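Local coordinates for protein TodX (PDB 3BS0) that carries aromatic hydrocarbons such as toluene across the outer membrane of Pseudomonas putida, as the first step in their biodegradation, at residues A88-D92 against W93-A97; L167-S170 against S171-G174; A302-G305 against D306-D309. All coordinates share one frame; numbering follows the deposited sequence.

Contact 1 of 3, residues A88-D92 against W93-A97; sequences AQLDD and WRFGA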
ATOM      1  N   ALA A  88       9.308  10.304 -22.172  1.00 42.23           N
ATOM      2  CA  ALA A  88       9.816  10.880 -23.421  1.00 44.80           C
ATOM      3  C   ALA A  88       9.228  10.237 -24.668  1.00 45.31           C
ATOM      4  O   ALA A  88       9.030   9.019 -24.722  1.00 46.69           O
ATOM      5  CB  ALA A  88      11.342  10.767 -23.452  1.00 43.29           C
ATOM      6  N   GLN A  89       8.957  11.059 -25.677  1.00 47.41           N
ATOM      7  CA  GLN A  89       8.397  10.565 -26.939  1.00 48.79           C
ATOM      8  C   GLN A  89       9.416  10.498 -28.068  1.00 49.15           C
ATOM      9  O   GLN A  89       9.939  11.514 -28.495  1.00 49.77           O
ATOM     10  CB  GLN A  89       7.232  11.443 -27.395  1.00 46.64           C
ATOM     11  CG  GLN A  89       6.754  11.132 -28.806  1.00 48.49           C
ATOM     12  CD  GLN A  89       5.549  11.962 -29.225  1.00 52.13           C
ATOM     13  OE1 GLN A  89       5.606  13.194 -29.266  1.00 56.00           O
ATOM     14  NE2 GLN A  89       4.446  11.291 -29.529  1.00 53.54           N
ATOM     15  N   LEU A  90       9.706   9.291 -28.537  1.00 51.70           N
ATOM     16  CA  LEU A  90      10.622   9.093 -29.653  1.00 52.48           C
ATOM     17  C   LEU A  90       9.762   8.502 -30.757  1.00 53.51           C
ATOM     18  O   LEU A  90       9.569   7.292 -30.812  1.00 53.82           O
ATOM     19  CB  LEU A  90      11.730   8.099 -29.302  1.00 53.56           C
ATOM     20  CG  LEU A  90      12.932   8.448 -28.414  1.00 54.86           C
ATOM     21  CD1 LEU A  90      13.893   7.241 -28.406  1.00 54.16           C
ATOM     22  CD2 LEU A  90      13.652   9.690 -28.936  1.00 54.31           C
ATOM     23  N   ASP A  91       9.232   9.356 -31.626  1.00 54.51           N
ATOM     24  CA  ASP A  91       8.370   8.904 -32.713  1.00 54.89           C
ATOM     25  C   ASP A  91       7.108   8.238 -32.181  1.00 54.52           C
ATOM     26  O   ASP A  91       6.267   8.880 -31.563  1.00 54.30           O
ATOM     27  CB  ASP A  91       9.100   7.908 -33.617  1.00 58.11           C
ATOM     28  CG  ASP A  91      10.216   8.547 -34.410  1.00 60.70           C
ATOM     29  OD1 ASP A  91      10.011   9.668 -34.931  1.00 61.36           O
ATOM     30  OD2 ASP A  91      11.292   7.919 -34.526  1.00 60.97           O
ATOM     31  N   ASP A  92       6.990   6.941 -32.446  1.00 54.18           N
ATOM     32  CA  ASP A  92       5.851   6.133 -32.021  1.00 54.54           C
ATOM     33  C   ASP A  92       6.039   5.639 -30.593  1.00 54.12           C
ATOM     34  O   ASP A  92       5.095   5.178 -29.953  1.00 53.54           O
ATOM     35  CB  ASP A  92       5.713   4.918 -32.944  1.00 55.89           C
ATOM     36  CG  ASP A  92       5.016   5.243 -34.244  1.00 57.21           C
ATOM     37  OD1 ASP A  92       5.174   4.455 -35.209  1.00 55.19           O
ATOM     38  OD2 ASP A  92       4.300   6.271 -34.285  1.00 57.22           O
ATOM     39  N   TRP A  93       7.272   5.728 -30.108  1.00 53.99           N
ATOM     40  CA  TRP A  93       7.604   5.270 -28.767  1.00 54.03           C
ATOM     41  C   TRP A  93       7.423   6.284 -27.647  1.00 50.78           C
ATOM     42  O   TRP A  93       7.374   7.499 -27.859  1.00 48.77           O
ATOM     43  CB  TRP A  93       9.058   4.776 -28.703  1.00 58.61           C
ATOM     44  CG  TRP A  93       9.356   3.544 -29.508  1.00 64.14           C
ATOM     45  CD1 TRP A  93       9.584   3.473 -30.848  1.00 66.21           C
ATOM     46  CD2 TRP A  93       9.454   2.207 -29.008  1.00 66.28           C
ATOM     47  NE1 TRP A  93       9.819   2.170 -31.221  1.00 68.01           N
ATOM     48  CE2 TRP A  93       9.742   1.368 -30.114  1.00 67.48           C
ATOM     49  CE3 TRP A  93       9.321   1.624 -27.742  1.00 68.37           C
ATOM     50  CZ2 TRP A  93       9.906  -0.015 -29.986  1.00 67.73           C
ATOM     51  CZ3 TRP A  93       9.482   0.251 -27.613  1.00 69.09           C
ATOM     52  CH2 TRP A  93       9.769  -0.555 -28.734  1.00 68.25           C
ATOM     53  N   ARG A  94       7.315   5.742 -26.443  1.00 47.02           N
ATOM     54  CA  ARG A  94       7.225   6.538 -25.235  1.00 44.49           C
ATOM     55  C   ARG A  94       8.137   5.774 -24.283  1.00 43.97           C
ATOM     56  O   ARG A  94       7.995   4.560 -24.113  1.00 43.41           O
ATOM     57  CB  ARG A  94       5.806   6.588 -24.686  1.00 40.89           C
ATOM     58  CG  ARG A  94       4.778   7.129 -25.655  1.00 42.69           C
ATOM     59  CD  ARG A  94       4.762   8.650 -25.800  1.00 42.49           C
ATOM     60  NE  ARG A  94       3.771   9.037 -26.809  1.00 42.44           N
ATOM     61  CZ  ARG A  94       3.177  10.224 -26.892  1.00 43.53           C
ATOM     62  NH1 ARG A  94       3.457  11.193 -26.027  1.00 44.67           N
ATOM     63  NH2 ARG A  94       2.271  10.430 -27.833  1.00 42.89           N
ATOM     64  N   PHE A  95       9.116   6.474 -23.722  1.00 41.14           N
ATOM     65  CA  PHE A  95      10.041   5.875 -22.782  1.00 37.59           C
ATOM     66  C   PHE A  95       9.921   6.659 -21.481  1.00 36.99           C
ATOM     67  O   PHE A  95       9.911   7.893 -21.488  1.00 34.59           O
ATOM     68  CB  PHE A  95      11.463   5.964 -23.314  1.00 38.42           C
ATOM     69  CG  PHE A  95      11.717   5.111 -24.533  1.00 40.94           C
ATOM     70  CD1 PHE A  95      11.778   5.679 -25.805  1.00 39.46           C
ATOM     71  CD2 PHE A  95      11.952   3.737 -24.395  1.00 39.00           C
ATOM     72  CE1 PHE A  95      12.076   4.889 -26.921  1.00 42.70           C
ATOM     73  CE2 PHE A  95      12.245   2.944 -25.488  1.00 39.18           C
ATOM     74  CZ  PHE A  95      12.312   3.511 -26.759  1.00 41.73           C
ATOM     75  N   GLY A  96       9.819   5.953 -20.363  1.00 35.84           N
ATOM     76  CA  GLY A  96       9.693   6.648 -19.104  1.00 34.78           C
ATOM     77  C   GLY A  96      10.289   5.975 -17.885  1.00 36.12           C
ATOM     78  O   GLY A  96      10.341   4.752 -17.786  1.00 38.03           O
ATOM     79  N   ALA A  97      10.748   6.801 -16.949  1.00 35.58           N
ATOM     80  CA  ALA A  97      11.305   6.328 -15.696  1.00 33.93           C
ATOM     81  C   ALA A  97      10.730   7.213 -14.572  1.00 32.28           C
ATOM     82  O   ALA A  97      10.222   8.300 -14.830  1.00 33.53           O
ATOM     83  CB  ALA A  97      12.797   6.420 -15.739  1.00 31.75           C
TER
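Gln89 lays its amide over one face of the Arg94 guanidinium, with CD of Gln89 3.7 Å above the guanidinium plane, over its centre. The two side chains run alongside each other in the same direction, the amide and guanidinium planes inclined by 39°. Gln89 is extended, with CG anti to the backbone N (chi1 170°), while Arg94 bends at chi2 to bring its head alongside. Both are held from beyond the hairpin: Gln89 OE1 accepts from Gly43 N, and Arg94 gives weak hydrogen bonds to the carbonyls of Ala40 and Pro41. A leucine in place of Arg94 would probably leave the Gln89 amide without the flat group beneath it and those two carbonyls without their donor. On the other face of the strands, Leu90 crosses Phe95 at about a right angle, its CG 4.0 Å from Phe95 CE1. The Trp93 ring turns an edge to the Leu90 carbonyl and meets Phe141 and Tyr143 on the next strand. Ala88 N bonds Phe95 O at 2.6 Å, and Phe95 N returns a bond of 2.7 Å to Ala88 O. Leu90 and Trp93 make a second, more bent pair, with Leu90 N 3.0 Å from Trp93 O and Trp93 N 2.9 Å from Leu90 O. Beyond this pair the contact opens toward the surface, where the side chains of Asp91 and Asp92 lie, Asp92 still touching Tyr143; Asp91 takes the positive phi of the corner. This is a beta hairpin with a two-residue loop, closed by a type II' turn, between neighbouring strands of an outer-membrane barrel.

Contact 2 of 3, residues L167-S170 against S171-G174; sequences LLPS and SQVG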
ATOM      1  N   LEU A 167       3.240  -4.780  21.141  1.00 22.91           N
ATOM      2  CA  LEU A 167       3.165  -5.477  22.399  1.00 23.18           C
ATOM      3  C   LEU A 167       2.119  -6.577  22.310  1.00 26.48           C
ATOM      4  O   LEU A 167       1.036  -6.384  21.773  1.00 27.81           O
ATOM      5  CB  LEU A 167       2.806  -4.510  23.522  1.00 20.09           C
ATOM      6  CG  LEU A 167       2.899  -5.030  24.966  1.00 25.08           C
ATOM      7  CD1 LEU A 167       2.943  -3.844  25.957  1.00 21.34           C
ATOM      8  CD2 LEU A 167       1.710  -5.937  25.284  1.00 24.61           C
ATOM      9  N   LEU A 168       2.468  -7.745  22.816  1.00 27.39           N
ATOM     10  CA  LEU A 168       1.553  -8.854  22.840  1.00 30.29           C
ATOM     11  C   LEU A 168       1.456  -9.284  24.290  1.00 32.24           C
ATOM     12  O   LEU A 168       2.435  -9.757  24.876  1.00 35.03           O
ATOM     13  CB  LEU A 168       2.057 -10.017  21.993  1.00 30.42           C
ATOM     14  CG  LEU A 168       2.118  -9.779  20.472  1.00 35.23           C
ATOM     15  CD1 LEU A 168       2.689 -11.045  19.796  1.00 33.70           C
ATOM     16  CD2 LEU A 168       0.727  -9.433  19.913  1.00 27.45           C
ATOM     17  N   PRO A 169       0.281  -9.084  24.906  1.00 32.69           N
ATOM     18  CA  PRO A 169       0.087  -9.474  26.306  1.00 31.60           C
ATOM     19  C   PRO A 169       0.328 -10.970  26.381  1.00 30.99           C
ATOM     20  O   PRO A 169       0.257 -11.656  25.364  1.00 32.20           O
ATOM     21  CB  PRO A 169      -1.360  -9.095  26.567  1.00 27.78           C
ATOM     22  CG  PRO A 169      -1.986  -9.238  25.191  1.00 31.43           C
ATOM     23  CD  PRO A 169      -0.973  -8.579  24.319  1.00 29.94           C
ATOM     24  N   SER A 170       0.607 -11.470  27.575  1.00 31.46           N
ATOM     25  CA  SER A 170       0.899 -12.880  27.770  1.00 34.29           C
ATOM     26  C   SER A 170      -0.114 -13.902  27.253  1.00 37.15           C
ATOM     27  O   SER A 170       0.268 -14.988  26.800  1.00 36.97           O
ATOM     28  CB  SER A 170       1.151 -13.146  29.239  1.00 32.86           C
ATOM     29  OG  SER A 170       1.383 -14.524  29.421  1.00 35.63           O
ATOM     30  N   SER A 171      -1.403 -13.587  27.329  1.00 38.44           N
ATOM     31  CA  SER A 171      -2.381 -14.539  26.841  1.00 37.52           C
ATOM     32  C   SER A 171      -2.173 -14.777  25.353  1.00 37.28           C
ATOM     33  O   SER A 171      -2.254 -15.919  24.892  1.00 38.63           O
ATOM     34  CB  SER A 171      -3.809 -14.064  27.133  1.00 40.31           C
ATOM     35  OG  SER A 171      -4.103 -12.809  26.537  1.00 44.50           O
ATOM     36  N   GLN A 172      -1.888 -13.720  24.593  1.00 36.46           N
ATOM     37  CA  GLN A 172      -1.659 -13.891  23.150  1.00 38.15           C
ATOM     38  C   GLN A 172      -0.436 -14.762  22.837  1.00 36.49           C
ATOM     39  O   GLN A 172      -0.487 -15.609  21.944  1.00 34.46           O
ATOM     40  CB  GLN A 172      -1.531 -12.538  22.437  1.00 38.59           C
ATOM     41  CG  GLN A 172      -2.861 -11.989  21.950  1.00 46.36           C
ATOM     42  CD  GLN A 172      -2.709 -10.799  21.011  1.00 52.28           C
ATOM     43  OE1 GLN A 172      -2.403  -9.683  21.440  1.00 54.89           O
ATOM     44  NE2 GLN A 172      -2.920 -11.034  19.716  1.00 53.64           N
ATOM     45  N   VAL A 173       0.661 -14.562  23.570  1.00 36.22           N
ATOM     46  CA  VAL A 173       1.857 -15.369  23.340  1.00 35.14           C
ATOM     47  C   VAL A 173       1.599 -16.794  23.798  1.00 33.33           C
ATOM     48  O   VAL A 173       2.087 -17.738  23.178  1.00 34.78           O
ATOM     49  CB  VAL A 173       3.086 -14.827  24.075  1.00 34.61           C
ATOM     50  CG1 VAL A 173       3.493 -13.491  23.502  1.00 34.93           C
ATOM     51  CG2 VAL A 173       2.789 -14.708  25.528  1.00 38.98           C
ATOM     52  N   GLY A 174       0.827 -16.951  24.870  1.00 31.07           N
ATOM     53  CA  GLY A 174       0.507 -18.284  25.354  1.00 30.35           C
ATOM     54  C   GLY A 174      -0.221 -19.121  24.310  1.00 32.95           C
ATOM     55  O   GLY A 174       0.093 -20.287  24.108  1.00 35.96           O
TER
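Leu168 overlaps the first turn of the following helix with two parts of its side chain. CB lies 4.1 Å from Val173 CG1, and CD2 comes 3.9 Å from CD of Gln172, whose side chain crosses that of Leu168 at about a right angle. The Val173 branch that meets Leu168 is the one anti to the carbonyl carbon (chi1 -67°), which turns it back to the end of the strand. Pro169 sits at the N-cap position, and its carbonyl is shared by two weak hydrogen bonds, from Gln172 N at 3.1 Å and from Val173 N at 3.4 Å. Gln172 CB packs 3.5 Å from the same oxygen, Pro169 O. The next carbonyl, Ser170 O, accepts from Gly174 N in the usual i to i+4 step, although its position is less sure. The proline side chain has no polar group to offer the helix start; the N-H of Ser171 is hydrogen-bonded to the carboxylate of Glu119. The Ser170 hydroxyl, OG anti to the backbone N (chi1 178°), is hydrogen-bonded to Gly195 O; Ser171 OG has a weak bond from Thr413 N. Backbone bonds run on across the junction, from Leu168 to Ala200 in the strand and from Ser170 to Gly198 at the helix start. Detergent molecules touch Leu168 and Ser170, so this partly buried corner borders sites occupied by amphiphiles, consistent with a family that moves hydrophobic compounds. The whole is a strand-to-helix junction with a proline at the N-cap position, where strand 151-169 of the barrel passes into helix 170-179.

Contact 3 of 3, residues A302-G305 against D306-D309; sequences AYWG and DVMD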
ATOM      1  N   ALA A 302      -6.736  -9.529  -8.389  1.00 56.87           N
ATOM      2  CA  ALA A 302      -5.473  -9.806  -7.699  1.00 58.84           C
ATOM      3  C   ALA A 302      -5.389 -11.265  -7.273  1.00 59.56           C
ATOM      4  O   ALA A 302      -6.154 -11.718  -6.426  1.00 57.95           O
ATOM      5  CB  ALA A 302      -5.338  -8.908  -6.481  1.00 56.73           C
ATOM      6  N   TYR A 303      -4.432 -11.986  -7.844  1.00 63.01           N
ATOM      7  CA  TYR A 303      -4.247 -13.402  -7.554  1.00 66.32           C
ATOM      8  C   TYR A 303      -3.608 -13.714  -6.215  1.00 67.36           C
ATOM      9  O   TYR A 303      -2.587 -14.392  -6.164  1.00 67.63           O
ATOM     10  CB  TYR A 303      -3.429 -14.048  -8.676  1.00 69.26           C
ATOM     11  CG  TYR A 303      -4.140 -13.994 -10.013  1.00 74.05           C
ATOM     12  CD1 TYR A 303      -3.503 -13.494 -11.151  1.00 74.89           C
ATOM     13  CD2 TYR A 303      -5.466 -14.419 -10.130  1.00 74.65           C
ATOM     14  CE1 TYR A 303      -4.168 -13.415 -12.368  1.00 76.48           C
ATOM     15  CE2 TYR A 303      -6.140 -14.343 -11.339  1.00 76.41           C
ATOM     16  CZ  TYR A 303      -5.488 -13.841 -12.455  1.00 78.25           C
ATOM     17  OH  TYR A 303      -6.157 -13.765 -13.656  1.00 79.75           O
ATOM     18  N   TRP A 304      -4.205 -13.225  -5.132  1.00 70.08           N
ATOM     19  CA  TRP A 304      -3.675 -13.497  -3.799  1.00 73.50           C
ATOM     20  C   TRP A 304      -3.708 -14.998  -3.575  1.00 75.35           C
ATOM     21  O   TRP A 304      -2.716 -15.607  -3.173  1.00 75.48           O
ATOM     22  CB  TRP A 304      -4.508 -12.801  -2.716  1.00 72.86           C
ATOM     23  CG  TRP A 304      -3.954 -11.478  -2.341  1.00 75.02           C
ATOM     24  CD1 TRP A 304      -4.536 -10.256  -2.527  1.00 75.52           C
ATOM     25  CD2 TRP A 304      -2.663 -11.225  -1.773  1.00 75.56           C
ATOM     26  NE1 TRP A 304      -3.684  -9.258  -2.117  1.00 75.15           N
ATOM     27  CE2 TRP A 304      -2.527  -9.824  -1.650  1.00 75.02           C
ATOM     28  CE3 TRP A 304      -1.603 -12.047  -1.361  1.00 75.40           C
ATOM     29  CZ2 TRP A 304      -1.374  -9.225  -1.134  1.00 74.00           C
ATOM     30  CZ3 TRP A 304      -0.453 -11.449  -0.850  1.00 74.53           C
ATOM     31  CH2 TRP A 304      -0.350 -10.052  -0.742  1.00 73.65           C
ATOM     32  N   GLY A 305      -4.868 -15.581  -3.847  1.00 77.44           N
ATOM     33  CA  GLY A 305      -5.046 -17.007  -3.687  1.00 79.56           C
ATOM     34  C   GLY A 305      -3.911 -17.865  -4.209  1.00 81.86           C
ATOM     35  O   GLY A 305      -3.792 -19.014  -3.799  1.00 81.98           O
ATOM     36  N   ASP A 306      -3.071 -17.342  -5.093  1.00 84.30           N
ATOM     37  CA  ASP A 306      -1.980 -18.160  -5.605  1.00 86.75           C
ATOM     38  C   ASP A 306      -0.693 -18.021  -4.796  1.00 88.32           C
ATOM     39  O   ASP A 306       0.346 -18.583  -5.158  1.00 88.11           O
ATOM     40  CB  ASP A 306      -1.737 -17.873  -7.090  1.00 87.10           C
ATOM     41  CG  ASP A 306      -1.744 -19.142  -7.931  1.00 86.71           C
ATOM     42  OD1 ASP A 306      -0.696 -19.821  -7.994  1.00 86.92           O
ATOM     43  OD2 ASP A 306      -2.801 -19.471  -8.511  1.00 86.03           O
ATOM     44  N   VAL A 307      -0.766 -17.264  -3.702  1.00 90.15           N
ATOM     45  CA  VAL A 307       0.374 -17.118  -2.805  1.00 92.28           C
ATOM     46  C   VAL A 307       0.195 -18.247  -1.799  1.00 93.81           C
ATOM     47  O   VAL A 307      -0.609 -18.141  -0.869  1.00 94.67           O
ATOM     48  CB  VAL A 307       0.375 -15.765  -2.042  1.00 91.87           C
ATOM     49  CG1 VAL A 307       1.198 -15.892  -0.763  1.00 91.55           C
ATOM     50  CG2 VAL A 307       0.971 -14.668  -2.913  1.00 91.27           C
ATOM     51  N   MET A 308       0.918 -19.343  -2.016  1.00 95.75           N
ATOM     52  CA  MET A 308       0.854 -20.508  -1.135  1.00 96.48           C
ATOM     53  C   MET A 308       2.140 -20.490  -0.325  1.00 96.38           C
ATOM     54  O   MET A 308       2.180 -20.935   0.822  1.00 96.88           O
ATOM     55  CB  MET A 308       0.807 -21.802  -1.955  1.00 97.44           C
ATOM     56  CG  MET A 308       0.142 -21.663  -3.320  1.00 98.94           C
ATOM     57  SD  MET A 308      -1.657 -21.591  -3.267  1.00100.41           S
ATOM     58  CE  MET A 308      -2.041 -23.101  -4.111  1.00 99.36           C
ATOM     59  N   ASP A 309       3.184 -19.958  -0.955  1.00 96.12           N
ATOM     60  CA  ASP A 309       4.516 -19.853  -0.375  1.00 95.25           C
ATOM     61  C   ASP A 309       4.496 -19.192   1.002  1.00 95.04           C
ATOM     62  O   ASP A 309       3.437 -19.013   1.607  1.00 94.88           O
ATOM     63  CB  ASP A 309       5.414 -19.063  -1.333  1.00 94.47           C
ATOM     64  CG  ASP A 309       6.826 -19.605  -1.393  1.00 93.36           C
ATOM     65  OD1 ASP A 309       7.007 -20.810  -1.123  1.00 93.95           O
ATOM     66  OD2 ASP A 309       7.751 -18.836  -1.727  1.00 92.53           O
TER
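Trp304 and Val307 lie side by side and point the same way, on one flank of a short 3-10 turn that follows an inverse gamma turn centred on Tyr303. Together the two turns carry the chain off the end of strand 293-302 into the loop before strand 314-317. Val307 approaches the indole obliquely, at the six-membered ring: its CG2 is 4.0 Å from Trp304 CE3 and 4.1 Å from Trp304 CZ3. This methyl is placed by the valine torsion, which sets CG1 anti to the backbone N (chi1 157°) and turns CG2 to the ring. The indole also meets the ring of Tyr330, their planes at an intermediate inclination, and packs on Pro278 and Ile333, so the Trp304-Val307 pair is part of an apolar patch beside the barrel wall. Tyr303 takes a different course, its side chain resting on Ala279, Leu281 and Asp332. Tyr303 and Asp306 approach at their CB atoms, 4.5 Å apart, and the Asp306 carboxylate lies on the surface. The backbone spacing is consistent with Trp304 and Val307 sharing a flank. Val307 N bonds Trp304 O at 2.6 Å with an N-H...O angle of 162°, the i to i+3 link of a 3-10 turn, the donor tilted 30° from the carbonyl plane. Asp306 N makes the preceding link to Tyr303 O, though the place of this nitrogen is less sure. Before them, Trp304 N reaches Ala302 O in the weak bond that closes the gamma turn. At the far end Met308, bent at chi2 and again at chi3, folds back over the turn until its SD lies 3.4 Å from Gly305 O.

All three are local contacts within one barrel, and none touches another. Contact 1 and contact 2 lie on opposite sides of the chain's centre, their centres about 55 Å apart; contact 3 lies nearer the middle. Contacts 1 and 3 are at the surface, whereas contact 2 is partly buried. Contacts 1 and 2 both reach strands of the same sheet, while contact 3 lies in a loop. Contact 1 joins two adjacent strands through paired backbone bonds and an amide lying over a guanidinium face. Contact 2 turns a strand into a helix with weak backbone bonds of the first helical turn, next to bound detergent. Contact 3 has no strand pairing between its own segments, but a 3-10 turn with an indole-valine pair.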